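Local coordinates for protein polyphosphate kinase (Porphyromonas gingivalis, PDB 2O8R) that probably catalyses the reversible transfer of the terminal phosphate of ATP onto a growing polyphosphate chain, with magnesium as cofactor, at residues M15-F20 / R570-L575; V587-D592 / C657-S662; N544-K549 / A616-R621. The protein carries 3 engineered substitutions. One frame throughout, in Å; residues are numbered along the deposited sequence.

Contact 1. Residues M15-F20 / R570-L575; sequences MSWLSF and RGICCL
Ser16, Trp17 and Phe20 lie on one flank of helix 13-29 and meet an irregular run of chain, residues 570-575, that follows strand 564-569; the backbones come closest at Trp17 and Ile572, whose CA atoms are 5.1 Å apart. Ser16 makes the polar link. Its hydroxyl is swung away from its own amide nitrogen (chi1 166°) and points at the loop, where Cys573 N donates to Ser16 OG at 2.7 Å with a bent N-H...O angle of 142°. The CG2 methyl of Ile572 packs 3.6 Å from that same OG. One residue further along the helix, Trp17 receives Ile572 from the side: CG1 of the isoleucine lies 3.9 Å from Trp17 CB and near the plane of the indole, at its edge. Phe20 CD2 sits over one face of that indole, towards the rim, so the two aromatic residues of the helix also pack on each other; Trp17 also stacks with Phe52. The Phe20 ring continues the contact to Arg570. Its CD1 is 3.3 Å from Arg570 O, while NH1 of the arginine approaches CE1 at 3.4 Å. The two side chains run alongside each other in the same direction, yet ring and guanidinium planes stand 81° apart. Gly571 comes in obliquely, its CA 4.1 Å from Phe20 CD1. The contact is buried and joins the N-terminal helical domain to the second C-terminal domain, of the phospholipase D clan. Arg570 is a predicted ATP-binding residue and Trp17 adjoins Asn48, another, so this is an interdomain seam beside the probable nucleotide site of a PPK1 enzyme.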
HETATM    1  N   MSE A  15     -30.378 -12.881 -11.430  1.00 60.82           N
HETATM    2  CA  MSE A  15     -31.335 -11.901 -11.907  1.00 61.11           C
HETATM    3  C   MSE A  15     -31.607 -10.899 -10.798  1.00 67.31           C
HETATM    4  O   MSE A  15     -31.593  -9.685 -11.012  1.00 54.15           O
HETATM    5  CB  MSE A  15     -32.639 -12.580 -12.328  1.00 71.38           C
HETATM    6  CG  MSE A  15     -32.543 -13.471 -13.553  1.00 82.17           C
HETATM    7 SE   MSE A  15     -31.276 -12.842 -14.909  1.00 97.19          SE
HETATM    8  CE  MSE A  15     -29.836 -14.128 -14.610  1.00108.13           C
ATOM      9  N   SER A  16     -31.839 -11.431  -9.606  1.00 63.30           N
ATOM     10  CA  SER A  16     -31.978 -10.627  -8.418  1.00 54.67           C
ATOM     11  C   SER A  16     -30.736  -9.774  -8.207  1.00 45.02           C
ATOM     12  O   SER A  16     -30.844  -8.604  -7.857  1.00 47.18           O
ATOM     13  CB  SER A  16     -32.234 -11.516  -7.206  1.00 62.74           C
ATOM     14  OG  SER A  16     -32.048 -10.800  -6.008  1.00 67.94           O
ATOM     15  N   TRP A  17     -29.555 -10.331  -8.440  1.00 52.40           N
ATOM     16  CA  TRP A  17     -28.349  -9.522  -8.282  1.00 65.14           C
ATOM     17  C   TRP A  17     -28.327  -8.384  -9.275  1.00 61.91           C
ATOM     18  O   TRP A  17     -28.080  -7.246  -8.903  1.00 70.56           O
ATOM     19  CB  TRP A  17     -27.069 -10.331  -8.425  1.00 56.99           C
ATOM     20  CG  TRP A  17     -25.858  -9.506  -8.102  1.00 49.42           C
ATOM     21  CD1 TRP A  17     -25.278  -9.350  -6.873  1.00 49.06           C
ATOM     22  CD2 TRP A  17     -25.086  -8.714  -9.011  1.00 56.36           C
ATOM     23  NE1 TRP A  17     -24.197  -8.519  -6.962  1.00 45.29           N
ATOM     24  CE2 TRP A  17     -24.054  -8.112  -8.262  1.00 58.90           C
ATOM     25  CE3 TRP A  17     -25.170  -8.452 -10.387  1.00 54.87           C
ATOM     26  CZ2 TRP A  17     -23.105  -7.262  -8.840  1.00 48.50           C
ATOM     27  CZ3 TRP A  17     -24.229  -7.618 -10.959  1.00 59.61           C
ATOM     28  CH2 TRP A  17     -23.207  -7.025 -10.181  1.00 53.78           C
ATOM     29  N   LEU A  18     -28.586  -8.701 -10.540  1.00 60.19           N
ATOM     30  CA  LEU A  18     -28.574  -7.705 -11.604  1.00 54.43           C
ATOM     31  C   LEU A  18     -29.553  -6.575 -11.331  1.00 49.75           C
ATOM     32  O   LEU A  18     -29.318  -5.427 -11.695  1.00 64.39           O
ATOM     33  CB  LEU A  18     -28.820  -8.368 -12.966  1.00 53.64           C
ATOM     34  CG  LEU A  18     -27.600  -9.145 -13.487  1.00 51.44           C
ATOM     35  CD1 LEU A  18     -27.948 -10.068 -14.650  1.00 57.09           C
ATOM     36  CD2 LEU A  18     -26.461  -8.199 -13.871  1.00 68.87           C
ATOM     37  N   SER A  19     -30.634  -6.910 -10.641  1.00 59.78           N
ATOM     38  CA  SER A  19     -31.614  -5.931 -10.197  1.00 68.18           C
ATOM     39  C   SER A  19     -30.986  -4.926  -9.236  1.00 68.21           C
ATOM     40  O   SER A  19     -31.269  -3.726  -9.292  1.00 60.38           O
ATOM     41  CB  SER A  19     -32.776  -6.657  -9.513  1.00 62.56           C
ATOM     42  OG  SER A  19     -33.810  -5.762  -9.176  1.00 57.19           O
ATOM     43  N   PHE A  20     -30.131  -5.437  -8.354  1.00 66.11           N
ATOM     44  CA  PHE A  20     -29.409  -4.619  -7.391  1.00 51.58           C
ATOM     45  C   PHE A  20     -28.470  -3.662  -8.116  1.00 47.74           C
ATOM     46  O   PHE A  20     -28.426  -2.472  -7.805  1.00 44.55           O
ATOM     47  CB  PHE A  20     -28.668  -5.521  -6.400  1.00 42.08           C
ATOM     48  CG  PHE A  20     -27.457  -4.901  -5.783  1.00 53.68           C
ATOM     49  CD1 PHE A  20     -27.580  -3.863  -4.864  1.00 50.00           C
ATOM     50  CD2 PHE A  20     -26.186  -5.383  -6.092  1.00 47.60           C
ATOM     51  CE1 PHE A  20     -26.458  -3.291  -4.281  1.00 42.03           C
ATOM     52  CE2 PHE A  20     -25.051  -4.821  -5.519  1.00 50.89           C
ATOM     53  CZ  PHE A  20     -25.184  -3.775  -4.609  1.00 60.89           C
ATOM     54  N   ARG A 570     -30.908  -4.972   0.631  1.00 57.54           N
ATOM     55  CA  ARG A 570     -30.325  -4.151  -0.430  1.00 68.46           C
ATOM     56  C   ARG A 570     -29.825  -4.960  -1.615  1.00 61.32           C
ATOM     57  O   ARG A 570     -29.965  -4.537  -2.761  1.00 66.00           O
ATOM     58  CB  ARG A 570     -29.265  -3.165   0.083  1.00 72.31           C
ATOM     59  CG  ARG A 570     -28.097  -3.784   0.756  1.00 65.46           C
ATOM     60  CD  ARG A 570     -26.863  -2.906   0.698  1.00 39.87           C
ATOM     61  NE  ARG A 570     -25.702  -3.792   0.743  1.00 54.57           N
ATOM     62  CZ  ARG A 570     -24.798  -3.907  -0.221  1.00 48.16           C
ATOM     63  NH1 ARG A 570     -24.861  -3.135  -1.298  1.00 42.44           N
ATOM     64  NH2 ARG A 570     -23.809  -4.774  -0.090  1.00 53.62           N
ATOM     65  N   GLY A 571     -29.268  -6.132  -1.348  1.00 52.31           N
ATOM     66  CA  GLY A 571     -28.681  -6.935  -2.422  1.00 50.38           C
ATOM     67  C   GLY A 571     -29.617  -7.979  -2.982  1.00 43.96           C
ATOM     68  O   GLY A 571     -30.726  -7.675  -3.425  1.00 39.55           O
ATOM     69  N   ILE A 572     -29.160  -9.221  -2.949  1.00 48.03           N
ATOM     70  CA  ILE A 572     -29.909 -10.324  -3.507  1.00 49.81           C
ATOM     71  C   ILE A 572     -31.131 -10.640  -2.667  1.00 51.96           C
ATOM     72  O   ILE A 572     -31.027 -10.842  -1.469  1.00 57.09           O
ATOM     73  CB  ILE A 572     -29.037 -11.577  -3.645  1.00 46.45           C
ATOM     74  CG1 ILE A 572     -28.033 -11.413  -4.781  1.00 42.34           C
ATOM     75  CG2 ILE A 572     -29.877 -12.790  -3.942  1.00 45.30           C
ATOM     76  CD1 ILE A 572     -27.076 -12.593  -4.857  1.00 47.76           C
ATOM     77  N   CYS A 573     -32.292 -10.658  -3.312  1.00 55.13           N
ATOM     78  CA  CYS A 573     -33.499 -11.165  -2.702  1.00 58.57           C
ATOM     79  C   CYS A 573     -34.231 -12.126  -3.636  1.00 57.05           C
ATOM     80  O   CYS A 573     -34.577 -11.763  -4.753  1.00 61.39           O
ATOM     81  CB  CYS A 573     -34.411 -10.017  -2.321  1.00 72.85           C
ATOM     82  SG  CYS A 573     -35.763 -10.545  -1.286  1.00 63.95           S
ATOM     83  N   CYS A 574     -34.468 -13.349  -3.172  1.00 58.34           N
ATOM     84  CA  CYS A 574     -35.082 -14.391  -4.006  1.00 64.46           C
ATOM     85  C   CYS A 574     -36.519 -14.640  -3.640  1.00 63.01           C
ATOM     86  O   CYS A 574     -37.202 -15.411  -4.303  1.00 80.71           O
ATOM     87  CB  CYS A 574     -34.328 -15.707  -3.887  1.00 61.17           C
ATOM     88  SG  CYS A 574     -32.646 -15.652  -4.504  1.00 61.39           S
ATOM     89  N   LEU A 575     -36.963 -14.015  -2.563  1.00 62.12           N
ATOM     90  CA  LEU A 575     -38.366 -14.013  -2.215  1.00 60.39           C
ATOM     91  C   LEU A 575     -39.047 -13.075  -3.192  1.00 57.27           C
ATOM     92  O   LEU A 575     -38.592 -11.961  -3.392  1.00 56.12           O
ATOM     93  CB  LEU A 575     -38.553 -13.530  -0.784  1.00 45.24           C
ATOM     94  CG  LEU A 575     -39.957 -13.541  -0.189  1.00 51.61           C
ATOM     95  CD1 LEU A 575     -39.888 -13.880   1.285  1.00 50.72           C
ATOM     96  CD2 LEU A 575     -40.650 -12.206  -0.398  1.00 34.52           C
TER

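Contact 2. Residues V587-D592 / C657-S662; sequences VTRLVD and CRIDSS
Val587, Thr588 and Arg589 pair with Cys657, Arg658 and Ile659 as short antiparallel strands, and three backbone bonds join them. Arg589 and Cys657 form a hydrogen-bonded pair that exchanges two of these: Arg589 N donates to Cys657 O at 2.8 Å, and Cys657 N returns a bond to Arg589 O at 2.9 Å. The third runs from Ile659 N to Val587 O, longer at 3.2 Å but fairly straight, with an N-H...O angle of 159°. Thr588 and Arg658 are the non-hydrogen-bonded pair between them, and there the alpha carbons supply weaker contacts: Arg658 CA lies 3.4 Å from Val587 O and Thr588 CA 3.5 Å from Cys657 O, so each carbonyl receives a C-H beside its N-H. The backbone of Thr588 bonds on its other side to strand 564-569, and its OG1 to Lys668. Apolar contact comes from Val587 CG1 against Ile659 CG1, 3.7 Å apart. The isoleucine's CD1 then reaches the guanidinium of Arg589, lying over one of its faces 3.5 Å from NH1. The arginine chain is extended as far as CD and then turns at chi3 (-74°), which carries its flat end under the isoleucine. All its nitrogens have oxygen partners outside the strands: NE meets Arg570 O, NH2 meets Gly571 O, and NH1 meets Asn665 OD1 and Ser19 OG. Beyond the strand, Asp660 OD1 accepts from Ser662 N at 2.8 Å, an Asx turn that starts the hairpin leading to strand 665-667, and also from Asn664 N. A buried guanidinium with a methyl over one face and four neutral oxygens bonded to its nitrogens is consistent with a positive charge stabilised by carbonyl, amide and hydroxyl dipoles, its rotation fixed by bonds to several parts of the chain at once.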
ATOM      1  N   VAL A 587     -41.316  -5.615   0.522  1.00 68.63           N
ATOM      2  CA  VAL A 587     -39.881  -5.692   0.306  1.00 58.14           C
ATOM      3  C   VAL A 587     -39.306  -4.332  -0.072  1.00 65.66           C
ATOM      4  O   VAL A 587     -39.631  -3.752  -1.120  1.00 66.31           O
ATOM      5  CB  VAL A 587     -39.539  -6.715  -0.779  1.00 58.61           C
ATOM      6  CG1 VAL A 587     -38.053  -6.688  -1.086  1.00 33.12           C
ATOM      7  CG2 VAL A 587     -39.968  -8.100  -0.335  1.00 63.53           C
ATOM      8  N   THR A 588     -38.439  -3.833   0.795  1.00 55.16           N
ATOM      9  CA  THR A 588     -37.794  -2.559   0.566  1.00 58.83           C
ATOM     10  C   THR A 588     -36.304  -2.744   0.338  1.00 57.31           C
ATOM     11  O   THR A 588     -35.611  -3.367   1.141  1.00 54.00           O
ATOM     12  CB  THR A 588     -38.038  -1.612   1.739  1.00 54.57           C
ATOM     13  OG1 THR A 588     -39.452  -1.435   1.897  1.00 60.95           O
ATOM     14  CG2 THR A 588     -37.370  -0.260   1.502  1.00 53.98           C
ATOM     15  N   ARG A 589     -35.827  -2.225  -0.783  1.00 49.79           N
ATOM     16  CA  ARG A 589     -34.408  -2.082  -1.002  1.00 48.98           C
ATOM     17  C   ARG A 589     -34.016  -0.624  -0.788  1.00 54.23           C
ATOM     18  O   ARG A 589     -34.499   0.274  -1.483  1.00 49.18           O
ATOM     19  CB  ARG A 589     -34.052  -2.510  -2.405  1.00 42.82           C
ATOM     20  CG  ARG A 589     -32.690  -2.077  -2.859  1.00 50.16           C
ATOM     21  CD  ARG A 589     -32.495  -2.512  -4.287  1.00 59.09           C
ATOM     22  NE  ARG A 589     -32.281  -3.947  -4.333  1.00 58.31           N
ATOM     23  CZ  ARG A 589     -32.608  -4.726  -5.354  1.00 53.77           C
ATOM     24  NH1 ARG A 589     -33.179  -4.210  -6.430  1.00 67.02           N
ATOM     25  NH2 ARG A 589     -32.364  -6.027  -5.287  1.00 45.16           N
ATOM     26  N   LEU A 590     -33.152  -0.401   0.196  1.00 57.78           N
ATOM     27  CA  LEU A 590     -32.604   0.917   0.445  1.00 56.10           C
ATOM     28  C   LEU A 590     -31.156   0.971  -0.015  1.00 49.30           C
ATOM     29  O   LEU A 590     -30.306   0.259   0.520  1.00 52.46           O
ATOM     30  CB  LEU A 590     -32.701   1.271   1.931  1.00 54.26           C
ATOM     31  CG  LEU A 590     -32.156   2.660   2.271  1.00 51.03           C
ATOM     32  CD1 LEU A 590     -32.919   3.739   1.510  1.00 37.54           C
ATOM     33  CD2 LEU A 590     -32.185   2.905   3.783  1.00 39.02           C
ATOM     34  N   VAL A 591     -30.903   1.805  -1.019  1.00 49.52           N
ATOM     35  CA  VAL A 591     -29.558   2.113  -1.513  1.00 38.38           C
ATOM     36  C   VAL A 591     -29.395   3.633  -1.498  1.00 49.06           C
ATOM     37  O   VAL A 591     -30.238   4.364  -2.025  1.00 57.62           O
ATOM     38  CB  VAL A 591     -29.348   1.584  -2.947  1.00 48.52           C
ATOM     39  CG1 VAL A 591     -28.195   2.304  -3.663  1.00 52.04           C
ATOM     40  CG2 VAL A 591     -29.132   0.095  -2.926  1.00 37.99           C
ATOM     41  N   ASP A 592     -28.317   4.088  -0.871  1.00 37.17           N
ATOM     42  CA  ASP A 592     -27.996   5.495  -0.720  1.00 43.60           C
ATOM     43  C   ASP A 592     -26.457   5.556  -0.639  1.00 58.28           C
ATOM     44  O   ASP A 592     -25.778   4.568  -0.951  1.00 40.26           O
ATOM     45  CB  ASP A 592     -28.645   6.017   0.563  1.00 33.47           C
ATOM     46  CG  ASP A 592     -28.904   7.533   0.557  1.00 53.58           C
ATOM     47  OD1 ASP A 592     -28.439   8.255  -0.349  1.00 56.77           O
ATOM     48  OD2 ASP A 592     -29.582   8.013   1.496  1.00 61.14           O
ATOM     49  N   CYS A 657     -36.575   2.044  -2.409  1.00 40.25           N
ATOM     50  CA  CYS A 657     -37.327   1.475  -3.521  1.00 51.86           C
ATOM     51  C   CYS A 657     -38.028   0.185  -3.108  1.00 60.16           C
ATOM     52  O   CYS A 657     -37.468  -0.627  -2.371  1.00 57.01           O
ATOM     53  CB  CYS A 657     -36.406   1.213  -4.713  1.00 34.91           C
ATOM     54  SG  CYS A 657     -35.921   2.698  -5.623  1.00 63.74           S
ATOM     55  N   ARG A 658     -39.255   0.003  -3.585  1.00 52.95           N
ATOM     56  CA  ARG A 658     -39.981  -1.220  -3.347  1.00 53.84           C
ATOM     57  C   ARG A 658     -39.727  -2.071  -4.565  1.00 45.20           C
ATOM     58  O   ARG A 658     -39.515  -1.553  -5.661  1.00 49.16           O
ATOM     59  CB  ARG A 658     -41.475  -0.974  -3.096  1.00 38.04           C
ATOM     60  CG  ARG A 658     -42.258  -0.595  -4.317  1.00 50.98           C
ATOM     61  CD  ARG A 658     -43.736  -0.393  -4.011  1.00 48.12           C
ATOM     62  NE  ARG A 658     -44.369   0.350  -5.103  1.00 52.18           N
ATOM     63  CZ  ARG A 658     -44.900  -0.217  -6.185  1.00 74.31           C
ATOM     64  NH1 ARG A 658     -44.912  -1.547  -6.315  1.00 42.88           N
ATOM     65  NH2 ARG A 658     -45.434   0.545  -7.131  1.00 69.99           N
ATOM     66  N   ILE A 659     -39.673  -3.374  -4.337  1.00 43.06           N
ATOM     67  CA  ILE A 659     -39.443  -4.351  -5.380  1.00 52.12           C
ATOM     68  C   ILE A 659     -40.782  -4.933  -5.812  1.00 59.35           C
ATOM     69  O   ILE A 659     -41.670  -5.189  -4.983  1.00 69.46           O
ATOM     70  CB  ILE A 659     -38.539  -5.497  -4.857  1.00 49.31           C
ATOM     71  CG1 ILE A 659     -37.243  -4.938  -4.262  1.00 55.29           C
ATOM     72  CG2 ILE A 659     -38.239  -6.505  -5.951  1.00 55.54           C
ATOM     73  CD1 ILE A 659     -36.430  -4.111  -5.221  1.00 44.01           C
ATOM     74  N   ASP A 660     -40.943  -5.142  -7.109  1.00 59.23           N
ATOM     75  CA  ASP A 660     -42.113  -5.870  -7.563  1.00 63.29           C
ATOM     76  C   ASP A 660     -41.748  -7.275  -8.038  1.00 59.50           C
ATOM     77  O   ASP A 660     -40.581  -7.682  -7.980  1.00 61.08           O
ATOM     78  CB  ASP A 660     -42.869  -5.082  -8.629  1.00 46.43           C
ATOM     79  CG  ASP A 660     -42.027  -4.784  -9.852  1.00 59.02           C
ATOM     80  OD1 ASP A 660     -41.323  -5.681 -10.369  1.00 65.24           O
ATOM     81  OD2 ASP A 660     -42.096  -3.634 -10.317  1.00 76.24           O
ATOM     82  N   SER A 661     -42.754  -8.002  -8.512  1.00 60.60           N
ATOM     83  CA  SER A 661     -42.576  -9.377  -8.957  1.00 57.92           C
ATOM     84  C   SER A 661     -41.801  -9.475 -10.257  1.00 67.99           C
ATOM     85  O   SER A 661     -41.346 -10.551 -10.617  1.00 87.22           O
ATOM     86  CB  SER A 661     -43.923 -10.090  -9.080  1.00 64.32           C
ATOM     87  OG  SER A 661     -44.957  -9.203  -9.486  1.00 55.16           O
ATOM     88  N   SER A 662     -41.620  -8.357 -10.955  1.00 62.65           N
ATOM     89  CA  SER A 662     -40.778  -8.356 -12.149  1.00 51.21           C
ATOM     90  C   SER A 662     -39.359  -7.847 -11.866  1.00 56.55           C
ATOM     91  O   SER A 662     -38.644  -7.431 -12.786  1.00 68.52           O
ATOM     92  CB  SER A 662     -41.429  -7.539 -13.254  1.00 39.77           C
ATOM     93  OG  SER A 662     -42.752  -7.982 -13.481  1.00 96.48           O
TER

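Contact 3. Residues N544-K549 / A616-R621; sequences NGLQDK and ADWMKR
Trp618 offers the edge of its indole to Leu546, whose CD1 lies near the ring plane, 3.8 Å from both CE3 and CB; Trp601 meets the same indole with planes at about 55°. The carboxylate of Asp617 stands 80° to the amide plane of Asn544, and Asn544 N donates to Asp617 OD1 at 3.0 Å from well above the carboxylate plane. That oxygen also forms a salt bridge with Arg599. The amide of Gln547 works through its oxygen: its chain bends at chi2 (-92°), bringing OE1 to within 3.1 Å of Lys620 N, which sits nearly on the line of that C=O, though the N-H...O angle is bent. Along the backbone, Trp618 N bonds to Gly545 O, while Trp618 O takes two donors from opposite faces of its plane, Gln547 N at 3.0 Å and Asp548 N at 3.1 Å. The selenomethionine Met619 folds back so that CE lies 3.8 Å from Gly545 CA, where glycine, with no side chain, leaves room for it. Asp548 is the N-cap of helix 549-560, its OD2 accepting from Val551 N. The two loops thus meet where strands 538-543 and 610-614 end, just ahead of helices 549-560 and 620-624.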
ATOM      1  N   ASN A 544     -28.377  -7.826   4.020  1.00 36.08           N
ATOM      2  CA  ASN A 544     -27.756  -7.555   2.744  1.00 52.64           C
ATOM      3  C   ASN A 544     -28.315  -8.515   1.718  1.00 48.43           C
ATOM      4  O   ASN A 544     -28.496  -8.155   0.559  1.00 53.67           O
ATOM      5  CB  ASN A 544     -26.228  -7.676   2.824  1.00 44.64           C
ATOM      6  CG  ASN A 544     -25.590  -6.586   3.675  1.00 60.31           C
ATOM      7  OD1 ASN A 544     -25.177  -6.831   4.806  1.00 61.23           O
ATOM      8  ND2 ASN A 544     -25.500  -5.381   3.130  1.00 54.81           N
ATOM      9  N   GLY A 545     -28.621  -9.731   2.156  1.00 48.27           N
ATOM     10  CA  GLY A 545     -29.105 -10.752   1.239  1.00 47.57           C
ATOM     11  C   GLY A 545     -30.063 -11.759   1.830  1.00 46.46           C
ATOM     12  O   GLY A 545     -29.897 -12.194   2.968  1.00 31.18           O
ATOM     13  N   LEU A 546     -31.070 -12.119   1.033  1.00 51.11           N
ATOM     14  CA  LEU A 546     -31.999 -13.199   1.334  1.00 40.09           C
ATOM     15  C   LEU A 546     -32.114 -14.139   0.129  1.00 62.25           C
ATOM     16  O   LEU A 546     -32.563 -13.754  -0.956  1.00 65.31           O
ATOM     17  CB  LEU A 546     -33.369 -12.643   1.713  1.00 47.40           C
ATOM     18  CG  LEU A 546     -34.426 -13.703   2.008  1.00 51.24           C
ATOM     19  CD1 LEU A 546     -33.953 -14.614   3.111  1.00 52.73           C
ATOM     20  CD2 LEU A 546     -35.751 -13.051   2.366  1.00 44.96           C
ATOM     21  N   GLN A 547     -31.709 -15.382   0.329  1.00 54.54           N
ATOM     22  CA  GLN A 547     -31.571 -16.293  -0.783  1.00 58.19           C
ATOM     23  C   GLN A 547     -31.881 -17.734  -0.363  1.00 65.32           C
ATOM     24  O   GLN A 547     -32.195 -18.573  -1.208  1.00 73.35           O
ATOM     25  CB  GLN A 547     -30.148 -16.150  -1.349  1.00 67.46           C
ATOM     26  CG  GLN A 547     -29.827 -16.936  -2.602  1.00 79.98           C
ATOM     27  CD  GLN A 547     -29.242 -18.298  -2.305  1.00 85.38           C
ATOM     28  OE1 GLN A 547     -28.957 -18.629  -1.153  1.00 78.10           O
ATOM     29  NE2 GLN A 547     -29.059 -19.098  -3.348  1.00 99.86           N
ATOM     30  N   ASP A 548     -31.802 -18.023   0.936  1.00 59.39           N
ATOM     31  CA  ASP A 548     -32.007 -19.388   1.410  1.00 67.57           C
ATOM     32  C   ASP A 548     -33.427 -19.892   1.219  1.00 72.07           C
ATOM     33  O   ASP A 548     -34.348 -19.407   1.873  1.00 74.01           O
ATOM     34  CB  ASP A 548     -31.631 -19.539   2.877  1.00 62.30           C
ATOM     35  CG  ASP A 548     -31.783 -20.973   3.358  1.00 79.06           C
ATOM     36  OD1 ASP A 548     -30.909 -21.807   3.032  1.00105.62           O
ATOM     37  OD2 ASP A 548     -32.780 -21.277   4.043  1.00 70.41           O
ATOM     38  N   LYS A 549     -33.582 -20.897   0.355  1.00 81.02           N
ATOM     39  CA  LYS A 549     -34.897 -21.472   0.026  1.00 79.30           C
ATOM     40  C   LYS A 549     -35.731 -21.852   1.242  1.00 69.26           C
ATOM     41  O   LYS A 549     -36.943 -21.651   1.242  1.00 73.16           O
ATOM     42  CB  LYS A 549     -34.761 -22.697  -0.879  1.00 81.30           C
ATOM     43  CG  LYS A 549     -34.608 -22.400  -2.355  1.00 87.27           C
ATOM     44  CD  LYS A 549     -34.595 -23.707  -3.137  1.00104.55           C
ATOM     45  CE  LYS A 549     -33.993 -23.560  -4.527  1.00102.92           C
ATOM     46  NZ  LYS A 549     -32.502 -23.451  -4.520  1.00 94.45           N
ATOM     47  N   ALA A 616     -24.732 -12.492  10.078  1.00 59.00           N
ATOM     48  CA  ALA A 616     -25.172 -13.250   8.909  1.00 64.31           C
ATOM     49  C   ALA A 616     -26.325 -12.611   8.146  1.00 54.48           C
ATOM     50  O   ALA A 616     -27.243 -12.051   8.745  1.00 80.12           O
ATOM     51  CB  ALA A 616     -25.560 -14.661   9.322  1.00 68.80           C
ATOM     52  N   ASP A 617     -26.256 -12.695   6.819  1.00 50.24           N
ATOM     53  CA  ASP A 617     -27.431 -12.607   5.956  1.00 57.11           C
ATOM     54  C   ASP A 617     -27.994 -14.012   5.882  1.00 61.75           C
ATOM     55  O   ASP A 617     -27.349 -14.952   6.317  1.00 56.93           O
ATOM     56  CB  ASP A 617     -27.044 -12.192   4.548  1.00 51.00           C
ATOM     57  CG  ASP A 617     -26.191 -10.963   4.520  1.00 56.53           C
ATOM     58  OD1 ASP A 617     -26.601  -9.951   5.114  1.00 72.36           O
ATOM     59  OD2 ASP A 617     -25.115 -11.008   3.898  1.00 63.51           O
ATOM     60  N   TRP A 618     -29.181 -14.174   5.319  1.00 67.10           N
ATOM     61  CA  TRP A 618     -29.748 -15.507   5.188  1.00 53.74           C
ATOM     62  C   TRP A 618     -29.527 -16.045   3.780  1.00 60.54           C
ATOM     63  O   TRP A 618     -30.448 -16.105   2.953  1.00 62.38           O
ATOM     64  CB  TRP A 618     -31.227 -15.510   5.548  1.00 47.56           C
ATOM     65  CG  TRP A 618     -31.519 -15.144   6.960  1.00 57.80           C
ATOM     66  CD1 TRP A 618     -30.639 -15.106   8.004  1.00 59.18           C
ATOM     67  CD2 TRP A 618     -32.802 -14.799   7.503  1.00 50.06           C
ATOM     68  NE1 TRP A 618     -31.292 -14.734   9.155  1.00 56.19           N
ATOM     69  CE2 TRP A 618     -32.620 -14.541   8.874  1.00 49.67           C
ATOM     70  CE3 TRP A 618     -34.082 -14.672   6.958  1.00 67.32           C
ATOM     71  CZ2 TRP A 618     -33.671 -14.176   9.709  1.00 60.15           C
ATOM     72  CZ3 TRP A 618     -35.126 -14.307   7.791  1.00 65.99           C
ATOM     73  CH2 TRP A 618     -34.914 -14.061   9.148  1.00 56.85           C
HETATM   74  N   MSE A 619     -28.284 -16.412   3.506  1.00 63.71           N
HETATM   75  CA  MSE A 619     -27.952 -17.102   2.274  1.00 67.66           C
HETATM   76  C   MSE A 619     -27.973 -18.593   2.572  1.00 77.33           C
HETATM   77  O   MSE A 619     -28.237 -18.988   3.706  1.00 93.39           O
HETATM   78  CB  MSE A 619     -26.560 -16.703   1.818  1.00 65.99           C
HETATM   79  CG  MSE A 619     -26.263 -15.228   1.911  1.00 64.18           C
HETATM   80 SE   MSE A 619     -27.244 -14.104   0.658  1.00 92.46          SE
HETATM   81  CE  MSE A 619     -25.942 -12.642   0.504  1.00 97.36           C
ATOM     82  N   LYS A 620     -27.693 -19.421   1.568  1.00 82.49           N
ATOM     83  CA  LYS A 620     -27.478 -20.852   1.799  1.00 78.32           C
ATOM     84  C   LYS A 620     -26.178 -21.048   2.580  1.00 77.86           C
ATOM     85  O   LYS A 620     -26.191 -21.618   3.667  1.00 84.20           O
ATOM     86  CB  LYS A 620     -27.403 -21.596   0.470  1.00 89.78           C
ATOM     87  CG  LYS A 620     -27.215 -23.102   0.581  1.00 97.23           C
ATOM     88  CD  LYS A 620     -28.492 -23.849   0.216  1.00113.50           C
ATOM     89  CE  LYS A 620     -28.252 -24.835  -0.933  1.00 99.39           C
ATOM     90  NZ  LYS A 620     -27.013 -25.651  -0.749  1.00 99.51           N
ATOM     91  N   ARG A 621     -25.070 -20.537   2.035  1.00 78.67           N
ATOM     92  CA  ARG A 621     -23.745 -20.633   2.674  1.00 80.65           C
ATOM     93  C   ARG A 621     -23.630 -20.001   4.077  1.00 79.52           C
ATOM     94  O   ARG A 621     -22.823 -20.446   4.889  1.00 81.93           O
ATOM     95  CB  ARG A 621     -22.631 -20.108   1.745  1.00 67.39           C
ATOM     96  CG  ARG A 621     -21.946 -21.219   0.908  1.00 90.31           C
ATOM     97  CD  ARG A 621     -20.676 -20.749   0.184  1.00 93.31           C
ATOM     98  NE  ARG A 621     -19.460 -20.782   1.011  1.00113.73           N
ATOM     99  CZ  ARG A 621     -18.474 -21.673   0.882  1.00113.58           C
ATOM    100  NH1 ARG A 621     -18.544 -22.628  -0.036  1.00121.27           N
ATOM    101  NH2 ARG A 621     -17.411 -21.616   1.673  1.00100.14           N
TER

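The loop 570-575 is common ground for all three contacts. Arg589 ties contact 2 to contact 1, where its CZ also packs 3.8 Å from Phe20 CA, while on the other side of the loop Leu546 N of contact 3 lies 2.8 Å from Ile572 O and Asn544 O lies 2.9 Å from Gly571 N. Contacts 2 and 3 do not touch; their centres are about 17 Å apart. The predicted ATP site includes Arg570 at the start of this loop: the side chains of Arg570 and His597 are about 5 Å apart, and that of Asn544 comes within about 3 Å of each. A sulfate sits about 4 Å from the side chain of Gln547.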